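Side-chain contacts in beta-1,4-galactanase (Thielavia heterothallica, PDB 1HJS), which hydrolyses the beta-1,4-galactosidic linkages of type I arabinogalactans as a family 53 glycoside hydrolase of clan GH-A: residues A[228-233]-A[239-244]; A[278-283]-A[291-296]. One frame throughout, in Å; residues are numbered along the deposited sequence.

Overall arrangement
Each contact packs a helix of the outer layer onto a strand of the inner barrel of a (beta/alpha)8 fold, and they follow one another along the chain. Contact 1 lays helix 223-237 on strand 240-245; contact 2 lays helix 270-285 on strand 290-296, the next and last strand, which closes the barrel against strand 4-8. Their centres are about 11 Å apart. The two strands are joined by probable hydrogen bonds, Ile241 O to Val291 N at 2.8 Å and Val243 O to Phe294 N at 2.9 Å. Strand 240-245 ends in Glu245, the probable nucleophile; its side chain lies about 12 Å from that of Leu230 and about 9 Å from that of Leu293.

Contact 1 of 2, residues A[228-233]-A[239-244]; sequences SSLDNM and KEIAVV
Ile241 projects from strand 240-245 between Leu230 and Met233 of helix 223-237, the packing of a beta-alpha-beta unit in which strand 208-212, this helix and strand 240-245 follow one another round a TIM barrel. Both branches of the isoleucine are used. Its CG2 methyl meets Leu230 CD2 at 3.8 Å, the two side chains meeting at a slant. The longer branch stands beside the backbone N (chi1 -67°) and then runs out extended (chi2 165°). This carries Ile241 CD1 up to the helix backbone, where it lies 3.7 Å from Leu230 O and 4.2 Å from Met233 CB. Leu230 and Met233 are three residues apart on a helix, on one face, so a single branched side chain can touch both. A beta-branched residue suits the strand as well, since it branches at CB into a short methyl (CG2) and a longer ethyl arm (CG1-CD1). Leu230 holds CG beside its own backbone N (chi1 -62°), and of its two methyls CD2 is the one that faces the isoleucine. Met233 approaches Ile241 through CB, at the root of its side chain.

Further side chains pack around these groups. Val287, in the loop after helix 270-285, packs on both Leu230 and Ile241. Met233, with a long and flexible side chain, fills the other flank, against Trp185 and Gln188 of helix 185-196 and Met209 and Val211 of strand 208-212. In the backbone of the sheet, Glu240 and Ala242 bond to Met209 on one side, and Ile241 bonds to Arg289 and Val291 on the other. One water links the helix to the residue just before the strand, donating to Met233 O (2.7 Å) and accepting from Lys239 N (2.9 Å).

Contact 2 of 2, residues A[278-283]-A[291-296]; sequences TNVANI and VGLFYW
Leu293 and the pair Val280 and Ala281 bring helix 270-285 onto strand 290-296, the eighth strand of the TIM barrel. The side-chain contacts are all apolar and converge on one methyl. Leu293 CD1 lies 3.6 Å from Ala281 CB and 3.8 Å from Val280 CG1, the valine roughly perpendicular to the leucine. CG lies anti to the leucine's own backbone N (chi1 -179°) and chi2 is extended (161°), so its full length carries CD1 across to the helix; beta-branched Val280 offers it a methyl close to the backbone.

The methyl also presses on the helix backbone: Leu293 CD1 is 3.3 Å from Ala281 N and 3.4 Å from Ala281 CA. The small side chain of Ala281 is consistent with so close an approach.

Hydrogen bonds lie within each element: in the helix, Asn282 N to Thr278 O, and in the sheet, Leu293 to Tyr4 and Gly6, Gly292 to Val243. Further apolar cover comes from Leu2 on Ala281 and Leu223 on Val280.

The chemistry is consistent with van der Waals packing and burial of apolar surface as what joins helix and strand, while backbone bonds set the register of the strands.

Contact 1 of 2, residues A[228-233]-A[239-244]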
ATOM      1  N   SER A 228      13.247  -2.522  14.887  1.00 12.87           N
ATOM      2  CA  SER A 228      13.695  -1.347  15.631  1.00 13.75           C
ATOM      3  C   SER A 228      12.988  -0.073  15.172  1.00 13.61           C
ATOM      4  O   SER A 228      12.547   0.732  15.994  1.00 13.14           O
ATOM      5  CB  SER A 228      15.209  -1.181  15.480  1.00 14.22           C
ATOM      6  OG  SER A 228      15.670  -0.084  16.245  1.00 15.48           O
ATOM      7  N   SER A 229      12.884   0.109  13.858  1.00 13.14           N
ATOM      8  CA  SER A 229      12.230   1.294  13.306  1.00 13.23           C
ATOM      9  C   SER A 229      10.756   1.361  13.708  1.00 13.29           C
ATOM     10  O   SER A 229      10.291   2.379  14.210  1.00 13.71           O
ATOM     11  CB  SER A 229      12.351   1.300  11.780  1.00 13.11           C
ATOM     12  OG  SER A 229      11.769   2.463  11.222  1.00 13.82           O
ATOM     13  N   LEU A 230      10.023   0.275  13.488  1.00 13.30           N
ATOM     14  CA  LEU A 230       8.607   0.253  13.835  1.00 13.09           C
ATOM     15  C   LEU A 230       8.416   0.494  15.332  1.00 12.75           C
ATOM     16  O   LEU A 230       7.537   1.254  15.731  1.00 13.10           O
ATOM     17  CB  LEU A 230       7.972  -1.079  13.414  1.00 13.13           C
ATOM     18  CG  LEU A 230       8.000  -1.378  11.907  1.00 12.78           C
ATOM     19  CD1 LEU A 230       7.183  -2.630  11.617  1.00 12.89           C
ATOM     20  CD2 LEU A 230       7.439  -0.196  11.126  1.00 12.44           C
ATOM     21  N   ASP A 231       9.243  -0.141  16.159  1.00 12.79           N
ATOM     22  CA  ASP A 231       9.152   0.054  17.606  1.00 13.61           C
ATOM     23  C   ASP A 231       9.311   1.538  17.940  1.00 13.77           C
ATOM     24  O   ASP A 231       8.576   2.083  18.759  1.00 13.94           O
ATOM     25  CB  ASP A 231      10.244  -0.739  18.330  1.00 13.41           C
ATOM     26  CG  ASP A 231       9.800  -2.144  18.733  1.00 14.25           C
ATOM     27  OD1 ASP A 231       8.634  -2.526  18.488  1.00 14.56           O
ATOM     28  OD2 ASP A 231      10.630  -2.873  19.314  1.00 13.97           O
ATOM     29  N   ASN A 232      10.279   2.188  17.300  1.00 14.07           N
ATOM     30  CA  ASN A 232      10.531   3.605  17.548  1.00 14.29           C
ATOM     31  C   ASN A 232       9.363   4.476  17.101  1.00 14.56           C
ATOM     32  O   ASN A 232       8.999   5.440  17.781  1.00 13.88           O
ATOM     33  CB  ASN A 232      11.815   4.048  16.842  1.00 14.26           C
ATOM     34  CG  ASN A 232      13.058   3.438  17.465  1.00 14.30           C
ATOM     35  OD1 ASN A 232      13.012   2.920  18.580  1.00 15.16           O
ATOM     36  ND2 ASN A 232      14.174   3.507  16.754  1.00 13.76           N
ATOM     37  N   MET A 233       8.783   4.142  15.953  1.00 14.09           N
ATOM     38  CA  MET A 233       7.647   4.893  15.433  1.00 14.48           C
ATOM     39  C   MET A 233       6.467   4.757  16.388  1.00 15.22           C
ATOM     40  O   MET A 233       5.763   5.730  16.675  1.00 15.33           O
ATOM     41  CB  MET A 233       7.244   4.362  14.058  1.00 14.18           C
ATOM     42  CG  MET A 233       8.285   4.590  12.976  1.00 14.33           C
ATOM     43  SD  MET A 233       7.922   3.674  11.462  1.00 14.31           S
ATOM     44  CE  MET A 233       6.365   4.445  10.968  1.00 13.97           C
ATOM     45  N   LYS A 239       0.699   5.474  16.880  1.00 15.42           N
ATOM     46  CA  LYS A 239      -0.327   5.291  15.848  1.00 14.94           C
ATOM     47  C   LYS A 239      -0.358   3.821  15.453  1.00 15.13           C
ATOM     48  O   LYS A 239       0.590   3.089  15.727  1.00 14.53           O
ATOM     49  CB  LYS A 239       0.007   6.126  14.603  1.00 15.45           C
ATOM     50  CG  LYS A 239      -0.142   7.627  14.795  1.00 16.01           C
ATOM     51  CD  LYS A 239      -1.581   7.981  15.137  1.00 17.23           C
ATOM     52  CE  LYS A 239      -1.764   9.478  15.298  1.00 17.71           C
ATOM     53  NZ  LYS A 239      -3.185   9.803  15.640  1.00 17.71           N
ATOM     54  N   GLU A 240      -1.444   3.372  14.828  1.00 15.19           N
ATOM     55  CA  GLU A 240      -1.492   1.981  14.394  1.00 15.39           C
ATOM     56  C   GLU A 240      -0.463   1.882  13.280  1.00 14.33           C
ATOM     57  O   GLU A 240      -0.286   2.821  12.508  1.00 14.32           O
ATOM     58  CB  GLU A 240      -2.880   1.603  13.878  1.00 16.93           C
ATOM     59  CG  GLU A 240      -3.945   1.574  14.963  1.00 19.36           C
ATOM     60  CD  GLU A 240      -5.145   0.728  14.575  1.00 20.70           C
ATOM     61  OE1 GLU A 240      -5.639   0.885  13.442  1.00 21.61           O
ATOM     62  OE2 GLU A 240      -5.593  -0.091  15.407  1.00 22.27           O
ATOM     63  N   ILE A 241       0.214   0.744  13.197  1.00 13.50           N
ATOM     64  CA  ILE A 241       1.266   0.561  12.207  1.00 12.89           C
ATOM     65  C   ILE A 241       1.056  -0.637  11.289  1.00 12.78           C
ATOM     66  O   ILE A 241       0.533  -1.671  11.705  1.00 12.71           O
ATOM     67  CB  ILE A 241       2.620   0.422  12.929  1.00 13.23           C
ATOM     68  CG1 ILE A 241       2.973   1.757  13.589  1.00 14.02           C
ATOM     69  CG2 ILE A 241       3.702  -0.048  11.968  1.00 12.64           C
ATOM     70  CD1 ILE A 241       4.068   1.651  14.617  1.00 15.32           C
ATOM     71  N   ALA A 242       1.473  -0.491  10.036  1.00 12.43           N
ATOM     72  CA  ALA A 242       1.336  -1.577   9.077  1.00 11.97           C
ATOM     73  C   ALA A 242       2.372  -1.541   7.966  1.00 11.53           C
ATOM     74  O   ALA A 242       2.829  -0.473   7.546  1.00 11.34           O
ATOM     75  CB  ALA A 242      -0.063  -1.558   8.460  1.00 12.44           C
ATOM     76  N   VAL A 243       2.752  -2.726   7.506  1.00 10.93           N
ATOM     77  CA  VAL A 243       3.665  -2.851   6.384  1.00 10.17           C
ATOM     78  C   VAL A 243       2.639  -2.970   5.266  1.00  9.69           C
ATOM     79  O   VAL A 243       1.934  -3.975   5.172  1.00  9.26           O
ATOM     80  CB  VAL A 243       4.508  -4.138   6.471  1.00  9.49           C
ATOM     81  CG1 VAL A 243       5.231  -4.377   5.149  1.00  9.19           C
ATOM     82  CG2 VAL A 243       5.529  -4.012   7.607  1.00  9.52           C
ATOM     83  N   VAL A 244       2.537  -1.935   4.444  1.00  9.55           N
ATOM     84  CA  VAL A 244       1.541  -1.911   3.381  1.00  9.69           C
ATOM     85  C   VAL A 244       2.003  -2.393   2.013  1.00  9.90           C
ATOM     86  O   VAL A 244       1.209  -2.470   1.078  1.00  9.90           O
ATOM     87  CB  VAL A 244       0.928  -0.498   3.268  1.00  8.93           C
ATOM     88  CG1 VAL A 244       0.337  -0.105   4.607  1.00  9.10           C
ATOM     89  CG2 VAL A 244       1.987   0.516   2.859  1.00  9.16           C
TER
HETATM   90  O   HOH W   1       3.267   5.675  15.578  1.00 12.29           O

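Contact 2 of 2, residues A[278-283]-A[291-296]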
ATOM      1  N   THR A 278       5.483 -14.620   6.874  1.00 11.94           N
ATOM      2  CA  THR A 278       5.118 -14.930   8.254  1.00 12.28           C
ATOM      3  C   THR A 278       6.028 -14.175   9.227  1.00 12.17           C
ATOM      4  O   THR A 278       5.571 -13.671  10.257  1.00 11.74           O
ATOM      5  CB  THR A 278       5.210 -16.450   8.519  1.00 13.26           C
ATOM      6  OG1 THR A 278       4.314 -17.146   7.634  1.00 13.45           O
ATOM      7  CG2 THR A 278       4.829 -16.767   9.956  1.00 13.57           C
ATOM      8  N   ASN A 279       7.313 -14.089   8.898  1.00 11.44           N
ATOM      9  CA  ASN A 279       8.255 -13.380   9.755  1.00 12.13           C
ATOM     10  C   ASN A 279       7.962 -11.886   9.796  1.00 11.91           C
ATOM     11  O   ASN A 279       7.962 -11.279  10.867  1.00 12.02           O
ATOM     12  CB  ASN A 279       9.694 -13.627   9.291  1.00 12.40           C
ATOM     13  CG  ASN A 279      10.184 -15.018   9.649  1.00 13.89           C
ATOM     14  OD1 ASN A 279       9.489 -15.780  10.327  1.00 14.29           O
ATOM     15  ND2 ASN A 279      11.389 -15.355   9.202  1.00 14.72           N
ATOM     16  N   VAL A 280       7.710 -11.284   8.636  1.00 11.88           N
ATOM     17  CA  VAL A 280       7.407  -9.852   8.610  1.00 11.42           C
ATOM     18  C   VAL A 280       6.103  -9.606   9.366  1.00 11.45           C
ATOM     19  O   VAL A 280       5.975  -8.627  10.102  1.00 10.87           O
ATOM     20  CB  VAL A 280       7.263  -9.320   7.163  1.00 11.64           C
ATOM     21  CG1 VAL A 280       6.814  -7.859   7.186  1.00 11.23           C
ATOM     22  CG2 VAL A 280       8.590  -9.456   6.424  1.00 11.36           C
ATOM     23  N   ALA A 281       5.140 -10.506   9.193  1.00 11.47           N
ATOM     24  CA  ALA A 281       3.853 -10.374   9.868  1.00 12.14           C
ATOM     25  C   ALA A 281       4.051 -10.380  11.375  1.00 12.36           C
ATOM     26  O   ALA A 281       3.482  -9.557  12.095  1.00 11.19           O
ATOM     27  CB  ALA A 281       2.919 -11.516   9.460  1.00 12.25           C
ATOM     28  N   ASN A 282       4.866 -11.312  11.852  1.00 12.57           N
ATOM     29  CA  ASN A 282       5.104 -11.409  13.278  1.00 13.42           C
ATOM     30  C   ASN A 282       5.945 -10.271  13.821  1.00 13.02           C
ATOM     31  O   ASN A 282       5.859  -9.953  15.001  1.00 13.48           O
ATOM     32  CB  ASN A 282       5.703 -12.771  13.617  1.00 14.69           C
ATOM     33  CG  ASN A 282       4.656 -13.873  13.576  1.00 17.09           C
ATOM     34  OD1 ASN A 282       3.611 -13.760  14.212  1.00 19.22           O
ATOM     35  ND2 ASN A 282       4.927 -14.934  12.830  1.00 17.79           N
ATOM     36  N   ILE A 283       6.749  -9.653  12.963  1.00 13.29           N
ATOM     37  CA  ILE A 283       7.542  -8.513  13.406  1.00 13.17           C
ATOM     38  C   ILE A 283       6.542  -7.395  13.681  1.00 13.52           C
ATOM     39  O   ILE A 283       6.581  -6.754  14.728  1.00 13.79           O
ATOM     40  CB  ILE A 283       8.542  -8.068  12.335  1.00 13.77           C
ATOM     41  CG1 ILE A 283       9.649  -9.120  12.210  1.00 13.79           C
ATOM     42  CG2 ILE A 283       9.147  -6.707  12.708  1.00 13.36           C
ATOM     43  CD1 ILE A 283      10.564  -8.897  11.035  1.00 15.25           C
ATOM     44  N   VAL A 291      -0.724  -3.572  13.311  1.00 12.21           N
ATOM     45  CA  VAL A 291      -1.952  -4.258  12.933  1.00 11.99           C
ATOM     46  C   VAL A 291      -2.118  -4.816  11.527  1.00 12.12           C
ATOM     47  O   VAL A 291      -3.120  -5.480  11.255  1.00 11.59           O
ATOM     48  CB  VAL A 291      -3.156  -3.337  13.190  1.00 12.31           C
ATOM     49  CG1 VAL A 291      -3.200  -2.938  14.648  1.00 12.80           C
ATOM     50  CG2 VAL A 291      -3.051  -2.097  12.311  1.00 11.82           C
ATOM     51  N   GLY A 292      -1.175  -4.571  10.628  1.00 11.80           N
ATOM     52  CA  GLY A 292      -1.377  -5.091   9.286  1.00 12.14           C
ATOM     53  C   GLY A 292      -0.172  -5.371   8.412  1.00 12.10           C
ATOM     54  O   GLY A 292       0.925  -4.856   8.634  1.00 12.31           O
ATOM     55  N   LEU A 293      -0.403  -6.211   7.408  1.00 12.08           N
ATOM     56  CA  LEU A 293       0.614  -6.583   6.435  1.00 12.27           C
ATOM     57  C   LEU A 293      -0.081  -6.782   5.100  1.00 12.01           C
ATOM     58  O   LEU A 293      -1.097  -7.476   5.021  1.00 12.50           O
ATOM     59  CB  LEU A 293       1.321  -7.879   6.846  1.00 13.14           C
ATOM     60  CG  LEU A 293       2.431  -8.382   5.909  1.00 14.50           C
ATOM     61  CD1 LEU A 293       3.328  -9.352   6.651  1.00 15.58           C
ATOM     62  CD2 LEU A 293       1.824  -9.060   4.686  1.00 15.49           C
ATOM     63  N   PHE A 294       0.457  -6.163   4.055  1.00 11.55           N
ATOM     64  CA  PHE A 294      -0.106  -6.300   2.717  1.00 10.59           C
ATOM     65  C   PHE A 294       0.966  -6.702   1.717  1.00 10.78           C
ATOM     66  O   PHE A 294       1.966  -6.001   1.566  1.00 10.80           O
ATOM     67  CB  PHE A 294      -0.735  -4.986   2.253  1.00 10.31           C
ATOM     68  CG  PHE A 294      -1.978  -4.602   3.009  1.00 10.29           C
ATOM     69  CD1 PHE A 294      -1.893  -4.080   4.296  1.00 10.23           C
ATOM     70  CD2 PHE A 294      -3.232  -4.768   2.430  1.00 10.76           C
ATOM     71  CE1 PHE A 294      -3.050  -3.726   5.003  1.00 11.09           C
ATOM     72  CE2 PHE A 294      -4.397  -4.419   3.125  1.00 11.01           C
ATOM     73  CZ  PHE A 294      -4.303  -3.897   4.414  1.00 10.40           C
ATOM     74  N   TYR A 295       0.757  -7.824   1.037  1.00 10.25           N
ATOM     75  CA  TYR A 295       1.703  -8.290   0.026  1.00 10.18           C
ATOM     76  C   TYR A 295       1.378  -7.508  -1.243  1.00 10.25           C
ATOM     77  O   TYR A 295       0.206  -7.349  -1.582  1.00 11.06           O
ATOM     78  CB  TYR A 295       1.521  -9.785  -0.241  1.00  9.86           C
ATOM     79  CG  TYR A 295       2.681 -10.388  -1.000  1.00  9.85           C
ATOM     80  CD1 TYR A 295       3.790 -10.895  -0.323  1.00  9.40           C
ATOM     81  CD2 TYR A 295       2.698 -10.400  -2.392  1.00  9.78           C
ATOM     82  CE1 TYR A 295       4.888 -11.399  -1.014  1.00  9.66           C
ATOM     83  CE2 TYR A 295       3.799 -10.905  -3.099  1.00  9.89           C
ATOM     84  CZ  TYR A 295       4.886 -11.399  -2.400  1.00  9.76           C
ATOM     85  OH  TYR A 295       5.979 -11.879  -3.076  1.00 10.14           O
ATOM     86  N   TRP A 296       2.388  -7.026  -1.959  1.00  9.80           N
ATOM     87  CA  TRP A 296       2.104  -6.240  -3.155  1.00 10.28           C
ATOM     88  C   TRP A 296       1.985  -7.006  -4.469  1.00 10.54           C
ATOM     89  O   TRP A 296       2.941  -7.645  -4.917  1.00 11.00           O
ATOM     90  CB  TRP A 296       3.148  -5.131  -3.330  1.00  9.81           C
ATOM     91  CG  TRP A 296       2.711  -4.071  -4.304  1.00  9.54           C
ATOM     92  CD1 TRP A 296       1.676  -3.193  -4.147  1.00  9.58           C
ATOM     93  CD2 TRP A 296       3.274  -3.798  -5.595  1.00  9.96           C
ATOM     94  NE1 TRP A 296       1.558  -2.392  -5.258  1.00  9.84           N
ATOM     95  CE2 TRP A 296       2.527  -2.742  -6.163  1.00  9.89           C
ATOM     96  CE3 TRP A 296       4.338  -4.344  -6.329  1.00  9.86           C
ATOM     97  CZ2 TRP A 296       2.808  -2.218  -7.433  1.00  9.83           C
ATOM     98  CZ3 TRP A 296       4.617  -3.827  -7.591  1.00  9.76           C
ATOM     99  CH2 TRP A 296       3.854  -2.775  -8.132  1.00  9.32           C
TER